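Local structure of CsuC (Acinetobacter baumannii, 6FJY) at residues M32-V37 against I91-P96. The protein acts as the periplasmic chaperone of archaic chaperone-usher Csu pili, holding the tip adhesin CsuE in a pre-assembly complex, probably by donor-strand complementation. Numbering follows the deposited sequence.
Sequences MVQIRV and IVDELP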
ATOM      1  N   MET A  32      11.674 -15.049   8.851  1.00 58.09           N
ATOM      2  CA  MET A  32      12.711 -14.040   8.995  1.00 59.46           C
ATOM      3  C   MET A  32      12.650 -13.113   7.794  1.00 61.62           C
ATOM      4  O   MET A  32      12.488 -13.565   6.654  1.00 48.45           O
ATOM      5  CB  MET A  32      14.105 -14.671   9.098  1.00 72.25           C
ATOM      6  CG  MET A  32      15.242 -13.678   9.395  1.00 75.21           C
ATOM      7  SD  MET A  32      15.341 -13.203  11.124  1.00 37.09           S
ATOM      8  CE  MET A  32      15.163 -14.816  11.849  1.00 60.79           C
ATOM      9  N   VAL A  33      12.797 -11.817   8.054  1.00 63.66           N
ATOM     10  CA  VAL A  33      12.694 -10.788   7.029  1.00 60.82           C
ATOM     11  C   VAL A  33      13.908  -9.874   7.099  1.00 48.32           C
ATOM     12  O   VAL A  33      14.233  -9.344   8.165  1.00 47.15           O
ATOM     13  CB  VAL A  33      11.402  -9.969   7.201  1.00 62.76           C
ATOM     14  CG1 VAL A  33      11.289  -8.940   6.122  1.00 74.42           C
ATOM     15  CG2 VAL A  33      10.202 -10.900   7.193  1.00 74.67           C
ATOM     16  N   GLN A  34      14.538  -9.659   5.954  1.00 63.20           N
ATOM     17  CA  GLN A  34      15.578  -8.660   5.771  1.00 56.34           C
ATOM     18  C   GLN A  34      15.009  -7.537   4.920  1.00 53.42           C
ATOM     19  O   GLN A  34      14.235  -7.790   3.991  1.00 31.57           O
ATOM     20  CB  GLN A  34      16.815  -9.241   5.086  1.00 59.49           C
ATOM     21  CG  GLN A  34      17.955  -8.238   4.942  1.00 78.53           C
ATOM     22  CD  GLN A  34      19.008  -8.666   3.932  1.00 93.08           C
ATOM     23  OE1 GLN A  34      18.827  -9.641   3.203  1.00 96.72           O
ATOM     24  NE2 GLN A  34      20.107  -7.924   3.873  1.00103.72           N
ATOM     25  N   ILE A  35      15.351  -6.303   5.276  1.00 50.48           N
ATOM     26  CA  ILE A  35      14.844  -5.106   4.618  1.00 49.68           C
ATOM     27  C   ILE A  35      16.028  -4.261   4.177  1.00 49.33           C
ATOM     28  O   ILE A  35      16.911  -3.962   4.984  1.00 41.08           O
ATOM     29  CB  ILE A  35      13.925  -4.299   5.550  1.00 58.47           C
ATOM     30  CG1 ILE A  35      12.772  -5.174   6.049  1.00 66.11           C
ATOM     31  CG2 ILE A  35      13.351  -3.121   4.823  1.00 44.98           C
ATOM     32  CD1 ILE A  35      13.040  -5.834   7.396  1.00 63.24           C
ATOM     33  N   ARG A  36      16.065  -3.900   2.899  1.00 69.93           N
ATOM     34  CA  ARG A  36      17.054  -2.967   2.370  1.00 54.25           C
ATOM     35  C   ARG A  36      16.361  -1.946   1.474  1.00 48.53           C
ATOM     36  O   ARG A  36      15.297  -2.212   0.915  1.00 30.27           O
ATOM     37  CB  ARG A  36      18.151  -3.689   1.582  1.00 54.53           C
ATOM     38  CG  ARG A  36      19.120  -4.495   2.452  1.00 70.10           C
ATOM     39  CD  ARG A  36      20.037  -5.350   1.605  1.00 76.10           C
ATOM     40  NE  ARG A  36      19.306  -6.405   0.910  1.00 96.57           N
ATOM     41  CZ  ARG A  36      19.847  -7.219   0.009  1.00116.12           C
ATOM     42  NH1 ARG A  36      21.127  -7.092  -0.320  1.00129.47           N
ATOM     43  NH2 ARG A  36      19.108  -8.153  -0.573  1.00118.70           N
ATOM     44  N   VAL A  37      16.947  -0.756   1.355  1.00 57.54           N
ATOM     45  CA  VAL A  37      16.393   0.270   0.477  1.00 56.80           C
ATOM     46  C   VAL A  37      17.501   0.745  -0.455  1.00 40.53           C
ATOM     47  O   VAL A  37      18.553   1.202  -0.001  1.00 32.30           O
ATOM     48  CB  VAL A  37      15.777   1.451   1.249  1.00 56.70           C
ATOM     49  CG1 VAL A  37      15.197   2.487   0.276  1.00 55.74           C
ATOM     50  CG2 VAL A  37      14.700   0.956   2.181  1.00 58.25           C
ATOM     51  N   ILE A  91      13.367  -3.472  -0.794  1.00 56.32           N
ATOM     52  CA  ILE A  91      13.591  -4.897  -1.022  1.00 56.88           C
ATOM     53  C   ILE A  91      13.472  -5.625   0.311  1.00 46.00           C
ATOM     54  O   ILE A  91      14.316  -5.452   1.204  1.00 33.49           O
ATOM     55  CB  ILE A  91      14.954  -5.187  -1.662  1.00 65.24           C
ATOM     56  CG1 ILE A  91      15.136  -4.437  -2.979  1.00 57.44           C
ATOM     57  CG2 ILE A  91      15.071  -6.685  -1.915  1.00 66.88           C
ATOM     58  CD1 ILE A  91      14.194  -4.872  -4.050  1.00 68.43           C
ATOM     59  N   VAL A  92      12.454  -6.468   0.442  1.00 52.22           N
ATOM     60  CA  VAL A  92      12.299  -7.283   1.639  1.00 60.11           C
ATOM     61  C   VAL A  92      12.291  -8.762   1.258  1.00 54.96           C
ATOM     62  O   VAL A  92      11.540  -9.193   0.369  1.00 37.18           O
ATOM     63  CB  VAL A  92      11.073  -6.879   2.484  1.00 55.89           C
ATOM     64  CG1 VAL A  92      10.341  -5.675   1.890  1.00 48.46           C
ATOM     65  CG2 VAL A  92      10.182  -8.061   2.796  1.00 54.67           C
ATOM     66  N   ASP A  93      13.181  -9.514   1.897  1.00 65.45           N
ATOM     67  CA  ASP A  93      13.398 -10.931   1.644  1.00 69.53           C
ATOM     68  C   ASP A  93      12.746 -11.741   2.764  1.00 78.14           C
ATOM     69  O   ASP A  93      13.099 -11.572   3.938  1.00 79.47           O
ATOM     70  CB  ASP A  93      14.897 -11.207   1.573  1.00 64.99           C
ATOM     71  CG  ASP A  93      15.519 -10.697   0.292  1.00 65.70           C
ATOM     72  OD1 ASP A  93      15.099 -11.163  -0.781  1.00 63.97           O
ATOM     73  OD2 ASP A  93      16.415  -9.822   0.354  1.00 62.82           O
ATOM     74  N   GLU A  94      11.805 -12.619   2.403  1.00 87.13           N
ATOM     75  CA  GLU A  94      10.973 -13.357   3.355  1.00 83.18           C
ATOM     76  C   GLU A  94      11.372 -14.828   3.352  1.00 77.02           C
ATOM     77  O   GLU A  94      11.232 -15.511   2.331  1.00 72.01           O
ATOM     78  CB  GLU A  94       9.486 -13.206   3.013  1.00 82.46           C
ATOM     79  CG  GLU A  94       8.495 -13.818   4.028  1.00 85.65           C
ATOM     80  CD  GLU A  94       7.999 -15.208   3.622  1.00 96.71           C
ATOM     81  OE1 GLU A  94       8.454 -15.733   2.584  1.00100.37           O
ATOM     82  OE2 GLU A  94       7.149 -15.779   4.339  1.00 94.70           O
ATOM     83  N   LEU A  95      11.832 -15.317   4.501  1.00 88.20           N
ATOM     84  CA  LEU A  95      12.327 -16.689   4.637  1.00 96.47           C
ATOM     85  C   LEU A  95      11.500 -17.442   5.674  1.00 97.49           C
ATOM     86  O   LEU A  95      11.744 -17.301   6.886  1.00 82.15           O
ATOM     87  CB  LEU A  95      13.812 -16.702   5.024  1.00 97.03           C
ATOM     88  CG  LEU A  95      14.602 -15.381   5.151  1.00 97.92           C
ATOM     89  CD1 LEU A  95      15.937 -15.631   5.829  1.00 98.63           C
ATOM     90  CD2 LEU A  95      14.821 -14.634   3.809  1.00 69.85           C
ATOM     91  N   PRO A  96      10.497 -18.239   5.254  1.00103.38           N
ATOM     92  CA  PRO A  96       9.776 -19.172   6.131  1.00 88.64           C
ATOM     93  C   PRO A  96      10.710 -20.085   6.918  1.00 69.23           C
ATOM     94  O   PRO A  96      10.984 -19.808   8.089  1.00 54.21           O
ATOM     95  CB  PRO A  96       8.932 -19.987   5.150  1.00 88.51           C
ATOM     96  CG  PRO A  96       8.664 -19.058   4.038  1.00 81.76           C
ATOM     97  CD  PRO A  96       9.900 -18.191   3.906  1.00 94.36           C
TER
HETATM   98  O   HOH W   1      16.937  -7.267   1.672  1.00 58.61           O
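Arg36 and Asp93 meet over the strand pair 32-37 and 91-95, whose axes run at 168° and approach to 4.6 Å. Three hydrogen-bonded pairs, Met32-Leu95, Gln34-Asp93 and Arg36-Ile91, are each closed by two N-H...O=C bonds, and the two non-hydrogen-bonded pairs fall between them; Val33 CA and Val92 CA add C-H...O contacts to Asp93 O and Gln34 O.

On the face of Val33, Ile35, Val92 and Glu94, the bump is Val92 CG2, which meets Val33 CG1 at 3.6 Å. Ile35 CG1 comes near Val92 CB at 4.3 Å, so Val92 fits between two residues of the opposing strand. Strand 3-6 packs against this face, Phe3 touching Val33 and Glu94, and Ile5 touching Val92.

The other face carries Met32 and Leu95 at one end, where Leu95 CD1 lies 3.9 Å from Met32 CB and Leu95 CG leans over Met32 O. Further along, Gln34 and Asp93 project side by side. Arg36, bent at chi3 (-67°), swings its guanidinium back toward Asp93: NH2 reaches OD2 at 3.3 Å in a weak hydrogen bond within a salt bridge, the carboxylate near the guanidinium edge but the two planes 48° apart. Water 1 fills the hollow beneath, accepting from Arg36 NE at 2.6 Å and donating to Asp93 OD2 and Ile91 O.

Strands 55-64 and 109-123 flank the pair, which places both strands inside the sheet of the Ig-like, PapD-type N-terminal domain rather than at its edge. On one face the contact between the two segments is thus largely aliphatic, whereas the other joins a buried carboxylate to arginine directly and through water, an arrangement that would probably stabilise the negative charge of Asp93.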